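Local coordinates for beta-N-acetylhexosaminidase (Beutenbergia cavernae, PDB 5BU9), which probably hydrolyses terminal non-reducing N-acetyl-D-hexosamine residues from N-acetyl-beta-D-hexosaminides, as a member of glycosyl hydrolase family 3, at residues A144-P147 with P148-Y151; H153-F156 with G157-A160; G173-S177 with G178-V182. All blocks are in the same frame, centred on the assembly; numbering follows the deposited sequence.

Interaction 1 of 3, residues A144-P147 with P148-Y151; sequences AANP and PIGY
Asn-146 meets Gly-150 through its side-chain amide. OD1 of Asn-146 takes the backbone N-H of Gly-150 at 2.7 Å, almost straight at 175°. This donor lies in the carbonyl plane, on a lone pair of OD1. The N-H of Ile-149 reaches Asn-146 OD1 from 3.1 Å, but its bond is bent and weak. One amide oxygen thus receives two successive backbone N-H groups. CG of Asn-146 stands anti to the backbone N (chi1 171°), which carries OD1 across to the far limb of the turn. The main chain adds a third bond, from Tyr-151 N to Asn-146 O at 2.9 Å. Together these bonds close an irregular turn in the long loop between strand 128-129 and helix 160-176, part of the TIM-barrel domain of family 3. At the bend, the Pro-147 and Pro-148 rings lie side by side and point the same way. Pro-148 also crosses the Asn-146 side chain at about a right angle, with Pro-148 CD 3.8 Å from Asn-146 ND2. Ala-144 O lies at the edge of the Tyr-151 ring, 3.9 Å from Tyr-151 CD1. Further out, Asn-146 ND2 bonds to the carbonyls of Leu-189 and Val-192, which probably holds the amide in its rotation.

Interaction 2 of 3, residues H153-F156 with G157-A160; sequences HREF and GYDA
The ring of Tyr-158 and the carboxylate of Glu-155 are turned 65° against each other. They meet at their polar ends. OE2 of Glu-155 approaches the ring obliquely, and lies 3.4 Å from CE1 of Tyr-158. The phenol of Tyr-158 donates a weak hydrogen bond, 2.7 Å from Tyr-158 OH to Glu-155 OE2. Glu-155 reaches the ring by folding back: its CG sits between the backbone N and the carbonyl carbon (chi1 79°), and the chain bends again at chi2. The bend lays CG of Glu-155 beside the backbone of Gly-157, 3.7 Å from Gly-157 O. The contact thus spans three residues of an irregular loop, just before helix 160-176 of the TIM-barrel domain. Asp-159 is the N-cap of that helix, and its OD1 bonds to Thr-162 OG1. The Phe-156 side chain packs on Ala-99 and Gln-102 of helix 99-102 and on His-166 and Ala-167 of helix 160-176, while the Tyr-158 side chain touches Leu-100 of helix 99-102. The Glu-155 side chain packs on Val-137 and Ile-149.

Interaction 3 of 3, residues G173-S177 with G178-V182; sequences GMRAS and GVETV
Arg-175 and Glu-180 form a salt bridge across the turn. NE of Arg-175 gives its hydrogen to OE2 of Glu-180 at 3.0 Å, with an angle of 161°. OE2 lies near the guanidinium plane, but NE meets it from the syn side and 31° out of the carboxylate plane. The two planes are 58° apart. The Arg-175 chain runs extended from CG to NE, which carries NE over to the strand. OE2 of Glu-180 also accepts Thr-181 N on its anti lone pair. A water accepts from Arg-175 NH2 at 3.1 Å and donates to both Glu-180 OE2 and Thr-181 O. A leucine in place of Arg-175 has no N-H for the water to accept and would probably leave Glu-180 without its charged mate. The backbone bonds form a Schellman motif, which ends helix 160-176 before strand 180-186 of the beta/alpha TIM-barrel domain. Val-179 N bonds to Met-174 O at 3.0 Å, and Gly-178 N to Arg-175 O at 2.9 Å. Gly-178, with its positive phi, is the C-prime residue. At its backbone angles a side chain would jam against Ser-177 O, so a glycine suits the position. Val-179 N and Ser-177 N reach Met-174 O from opposite faces of its plane. The apolar contacts centre on selenomethionine Met-174. Its CG lies 3.7 Å from CB of Val-179 and 3.5 Å from CG2 of Thr-181, the latter a tight fit. Beyond, Met-174 packs on Ala-114 and Leu-121 of helix 107-123, and Ser-177 OG bonds to Thr-115 O of that helix.

In the fold
The three interactions follow one another along the chain, all within the TIM-barrel domain. Interactions 1 and 2 share the loop between strand 128-129 and helix 160-176, with centres 11 Å apart. NH1 of Arg-154 bonds to Pro-148 O, and its backbone N probably to Ile-149 O, so hydrogen bonds join the two turns. Arg-154 also pairs with Glu-81, packs on Lys-184 and His-185 of strand 180-186 and holds a glycerol, probably from the crystallisation liquor. This is consistent with a place near the sugar pocket at the C-terminal ends of the barrel strands. Interaction 3, centred 26 Å from interaction 1 and 20 Å from interaction 2, lies at the other end of helix 160-176.

Interaction 1 of 3, residues A144-P147 with P148-Y151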
loop_
_atom_site.group_PDB
_atom_site.type_symbol
_atom_site.label_atom_id
_atom_site.label_comp_id
_atom_site.label_asym_id
_atom_site.label_seq_id
_atom_site.Cartn_x
_atom_site.Cartn_y
_atom_site.Cartn_z
ATOM N N ALA A 144 18.612 9.414 11.077
ATOM C CA ALA A 144 17.750 10.218 11.950
ATOM C C ALA A 144 17.212 11.434 11.217
ATOM O O ALA A 144 16.207 12.006 11.625
ATOM C CB ALA A 144 18.508 10.663 13.224
ATOM N N ALA A 145 17.883 11.823 10.132
ATOM C CA ALA A 145 17.507 13.025 9.404
ATOM C C ALA A 145 16.381 12.778 8.389
ATOM O O ALA A 145 15.885 13.727 7.788
ATOM C CB ALA A 145 18.727 13.602 8.707
ATOM N N ASN A 146 16.004 11.508 8.209
ATOM C CA ASN A 146 14.941 11.060 7.291
ATOM C C ASN A 146 13.642 10.728 8.058
ATOM O O ASN A 146 13.497 9.626 8.624
ATOM C CB ASN A 146 15.422 9.829 6.501
ATOM C CG ASN A 146 14.310 9.172 5.693
ATOM O OD1 ASN A 146 13.865 8.061 6.001
ATOM N ND2 ASN A 146 13.861 9.855 4.651
ATOM N N PRO A 147 12.703 11.681 8.115
ATOM C CA PRO A 147 11.564 11.539 9.036
ATOM C C PRO A 147 10.644 10.311 8.806
ATOM O O PRO A 147 10.259 9.697 9.796
ATOM C CB PRO A 147 10.786 12.872 8.836
ATOM C CG PRO A 147 11.874 13.849 8.379
ATOM C CD PRO A 147 12.704 12.990 7.435
ATOM N N PRO A 148 10.308 9.944 7.553
ATOM C CA PRO A 148 9.394 8.783 7.487
ATOM C C PRO A 148 10.026 7.408 7.757
ATOM O O PRO A 148 9.394 6.529 8.360
ATOM C CB PRO A 148 8.859 8.830 6.040
ATOM C CG PRO A 148 9.869 9.572 5.265
ATOM C CD PRO A 148 10.470 10.592 6.241
ATOM N N ILE A 149 11.241 7.182 7.292
ATOM C CA ILE A 149 11.772 5.825 7.367
ATOM C C ILE A 149 12.887 5.753 8.416
ATOM O O ILE A 149 12.766 5.059 9.420
ATOM C CB ILE A 149 12.282 5.340 5.994
ATOM C CG1 ILE A 149 11.200 5.478 4.895
ATOM C CG2 ILE A 149 12.822 3.882 6.110
ATOM C CD1 ILE A 149 9.822 4.890 5.282
ATOM N N GLY A 150 13.984 6.459 8.155
ATOM C CA GLY A 150 15.158 6.372 8.995
ATOM C C GLY A 150 14.865 6.661 10.459
ATOM O O GLY A 150 15.295 5.930 11.329
ATOM N N TYR A 151 14.127 7.744 10.714
ATOM C CA TYR A 151 13.826 8.202 12.071
ATOM C C TYR A 151 13.194 7.086 12.904
ATOM O O TYR A 151 13.437 6.995 14.099
ATOM C CB TYR A 151 12.885 9.425 12.036
ATOM C CG TYR A 151 12.557 9.953 13.411
ATOM C CD1 TYR A 151 13.461 10.774 14.105
ATOM C CD2 TYR A 151 11.346 9.628 14.030
ATOM C CE1 TYR A 151 13.165 11.231 15.391
ATOM C CE2 TYR A 151 11.048 10.084 15.306
ATOM C CZ TYR A 151 11.952 10.883 15.982
ATOM O OH TYR A 151 11.631 11.334 17.241
#

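Interaction 2 of 3, residues H153-F156 with G157-A160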
loop_
_atom_site.group_PDB
_atom_site.type_symbol
_atom_site.label_atom_id
_atom_site.label_comp_id
_atom_site.label_asym_id
_atom_site.label_seq_id
_atom_site.Cartn_x
_atom_site.Cartn_y
_atom_site.Cartn_z
ATOM N N HIS A 153 13.389 3.720 12.203
ATOM C CA HIS A 153 14.068 2.422 12.017
ATOM C C HIS A 153 13.254 1.457 11.146
ATOM O O HIS A 153 13.239 0.256 11.409
ATOM C CB HIS A 153 14.374 1.764 13.368
ATOM C CG HIS A 153 14.977 2.703 14.369
ATOM N ND1 HIS A 153 16.092 3.465 14.092
ATOM C CD2 HIS A 153 14.596 3.038 15.625
ATOM C CE1 HIS A 153 16.376 4.222 15.136
ATOM N NE2 HIS A 153 15.485 3.981 16.082
ATOM N N ARG A 154 12.593 1.987 10.109
ATOM C CA ARG A 154 11.749 1.167 9.233
ATOM C C ARG A 154 12.475 0.636 8.010
ATOM O O ARG A 154 11.884 -0.114 7.241
ATOM C CB ARG A 154 10.536 1.951 8.778
ATOM C CG ARG A 154 9.657 2.379 9.921
ATOM C CD ARG A 154 8.688 3.444 9.401
ATOM N NE ARG A 154 7.711 2.927 8.436
ATOM C CZ ARG A 154 6.914 3.701 7.691
ATOM N NH1 ARG A 154 6.992 5.022 7.778
ATOM N NH2 ARG A 154 6.050 3.165 6.840
ATOM N N GLU A 155 13.745 1.015 7.856
ATOM C CA GLU A 155 14.599 0.556 6.760
ATOM C C GLU A 155 15.273 -0.751 7.189
ATOM O O GLU A 155 15.514 -0.958 8.372
ATOM C CB GLU A 155 15.672 1.613 6.375
ATOM C CG GLU A 155 16.944 1.685 7.324
ATOM C CD GLU A 155 16.706 2.536 8.573
ATOM O OE1 GLU A 155 15.545 2.911 8.828
ATOM O OE2 GLU A 155 17.664 2.823 9.315
ATOM N N PHE A 156 15.563 -1.621 6.221
ATOM C CA PHE A 156 16.272 -2.874 6.491
ATOM C C PHE A 156 17.785 -2.645 6.487
ATOM O O PHE A 156 18.534 -3.446 7.022
ATOM C CB PHE A 156 15.903 -3.948 5.466
ATOM C CG PHE A 156 14.558 -4.609 5.703
ATOM C CD1 PHE A 156 14.417 -5.614 6.660
ATOM C CD2 PHE A 156 13.448 -4.258 4.936
ATOM C CE1 PHE A 156 13.195 -6.242 6.869
ATOM C CE2 PHE A 156 12.217 -4.873 5.138
ATOM C CZ PHE A 156 12.090 -5.872 6.108
ATOM N N GLY A 157 18.223 -1.537 5.906
ATOM C CA GLY A 157 19.644 -1.267 5.734
ATOM C C GLY A 157 19.901 -0.098 4.773
ATOM O O GLY A 157 18.997 0.675 4.474
ATOM N N TYR A 158 21.123 0.008 4.269
ATOM C CA TYR A 158 21.627 1.260 3.714
ATOM C C TYR A 158 22.217 1.064 2.331
ATOM O O TYR A 158 22.939 1.914 1.830
ATOM C CB TYR A 158 22.668 1.855 4.665
ATOM C CG TYR A 158 22.092 1.955 6.044
ATOM C CD1 TYR A 158 21.202 2.961 6.349
ATOM C CD2 TYR A 158 22.376 1.008 7.018
ATOM C CE1 TYR A 158 20.611 3.056 7.595
ATOM C CE2 TYR A 158 21.783 1.096 8.283
ATOM C CZ TYR A 158 20.901 2.122 8.555
ATOM O OH TYR A 158 20.310 2.243 9.784
ATOM N N ASP A 159 21.910 -0.083 1.739
ATOM C CA ASP A 159 22.277 -0.397 0.362
ATOM C C ASP A 159 21.271 -1.374 -0.262
ATOM O O ASP A 159 20.512 -2.063 0.448
ATOM C CB ASP A 159 23.685 -0.991 0.298
ATOM C CG ASP A 159 23.845 -2.194 1.204
ATOM O OD1 ASP A 159 23.444 -3.313 0.796
ATOM O OD2 ASP A 159 24.353 -2.005 2.333
ATOM N N ALA A 160 21.276 -1.437 -1.590
ATOM C CA ALA A 160 20.275 -2.205 -2.315
ATOM C C ALA A 160 20.360 -3.701 -2.009
ATOM O O ALA A 160 19.341 -4.382 -1.980
ATOM C CB ALA A 160 20.408 -1.964 -3.794
#

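Interaction 3 of 3, residues G173-S177 with G178-V182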
loop_
_atom_site.group_PDB
_atom_site.type_symbol
_atom_site.label_atom_id
_atom_site.label_comp_id
_atom_site.label_asym_id
_atom_site.label_seq_id
_atom_site.Cartn_x
_atom_site.Cartn_y
_atom_site.Cartn_z
ATOM N N GLY A 173 8.298 -15.337 3.478
ATOM C CA GLY A 173 7.658 -15.963 4.626
ATOM C C GLY A 173 6.191 -15.573 4.745
ATOM O O GLY A 173 5.326 -16.355 5.126
HETATM N N MSE A 174 5.933 -14.326 4.402
HETATM C CA MSE A 174 4.607 -13.771 4.411
HETATM C C MSE A 174 3.748 -14.569 3.418
HETATM O O MSE A 174 2.709 -15.117 3.806
HETATM C CB MSE A 174 4.694 -12.266 4.076
HETATM C CG MSE A 174 3.562 -11.407 4.611
HETATM SE SE MSE A 174 3.570 -11.023 6.521
HETATM C CE MSE A 174 5.477 -11.175 6.802
ATOM N N ARG A 175 4.209 -14.680 2.163
ATOM C CA ARG A 175 3.520 -15.464 1.135
ATOM C C ARG A 175 3.365 -16.925 1.555
ATOM O O ARG A 175 2.337 -17.520 1.274
ATOM C CB ARG A 175 4.263 -15.409 -0.205
ATOM C CG ARG A 175 4.300 -14.034 -0.839
ATOM C CD ARG A 175 4.755 -14.015 -2.323
ATOM N NE ARG A 175 4.932 -12.611 -2.693
ATOM C CZ ARG A 175 6.112 -12.017 -2.825
ATOM N NH1 ARG A 175 7.226 -12.725 -2.683
ATOM N NH2 ARG A 175 6.179 -10.723 -3.123
ATOM N N ALA A 176 4.368 -17.503 2.230
ATOM C CA ALA A 176 4.292 -18.922 2.626
ATOM C C ALA A 176 3.155 -19.143 3.617
ATOM O O ALA A 176 2.660 -20.258 3.762
ATOM C CB ALA A 176 5.624 -19.420 3.224
ATOM N N SER A 177 2.740 -18.076 4.296
ATOM C CA SER A 177 1.598 -18.157 5.202
ATOM C C SER A 177 0.294 -17.588 4.609
ATOM O O SER A 177 -0.674 -17.407 5.334
ATOM C CB SER A 177 1.931 -17.449 6.513
ATOM O OG SER A 177 2.859 -18.228 7.258
ATOM N N GLY A 178 0.264 -17.329 3.300
ATOM C CA GLY A 178 -0.943 -16.864 2.632
ATOM C C GLY A 178 -1.200 -15.365 2.658
ATOM O O GLY A 178 -2.311 -14.912 2.384
ATOM N N VAL A 179 -0.171 -14.584 2.977
ATOM C CA VAL A 179 -0.307 -13.125 3.039
ATOM C C VAL A 179 0.560 -12.476 1.992
ATOM O O VAL A 179 1.787 -12.578 2.065
ATOM C CB VAL A 179 0.080 -12.556 4.419
ATOM C CG1 VAL A 179 -0.257 -11.081 4.448
ATOM C CG2 VAL A 179 -0.619 -13.302 5.516
ATOM N N GLU A 180 -0.059 -11.788 1.033
ATOM C CA GLU A 180 0.713 -11.080 0.021
ATOM C C GLU A 180 1.305 -9.826 0.619
ATOM O O GLU A 180 0.813 -9.334 1.635
ATOM C CB GLU A 180 -0.145 -10.733 -1.203
ATOM C CG GLU A 180 -0.134 -11.844 -2.283
ATOM C CD GLU A 180 1.236 -12.026 -2.971
ATOM O OE1 GLU A 180 1.332 -12.914 -3.861
ATOM O OE2 GLU A 180 2.206 -11.284 -2.636
ATOM N N THR A 181 2.358 -9.311 -0.012
ATOM C CA THR A 181 3.025 -8.114 0.483
ATOM C C THR A 181 2.926 -6.962 -0.524
ATOM O O THR A 181 2.602 -7.172 -1.695
ATOM C CB THR A 181 4.490 -8.409 0.789
ATOM O OG1 THR A 181 5.046 -9.185 -0.281
ATOM C CG2 THR A 181 4.599 -9.206 2.109
ATOM N N VAL A 182 3.146 -5.747 -0.038
ATOM C CA VAL A 182 3.222 -4.562 -0.880
ATOM C C VAL A 182 4.564 -3.888 -0.657
ATOM O O VAL A 182 4.795 -3.364 0.416
ATOM C CB VAL A 182 2.093 -3.606 -0.549
ATOM C CG1 VAL A 182 2.161 -2.370 -1.455
ATOM C CG2 VAL A 182 0.729 -4.348 -0.666
HETATM O O HOH W 1 3.631 -9.021 -3.571
#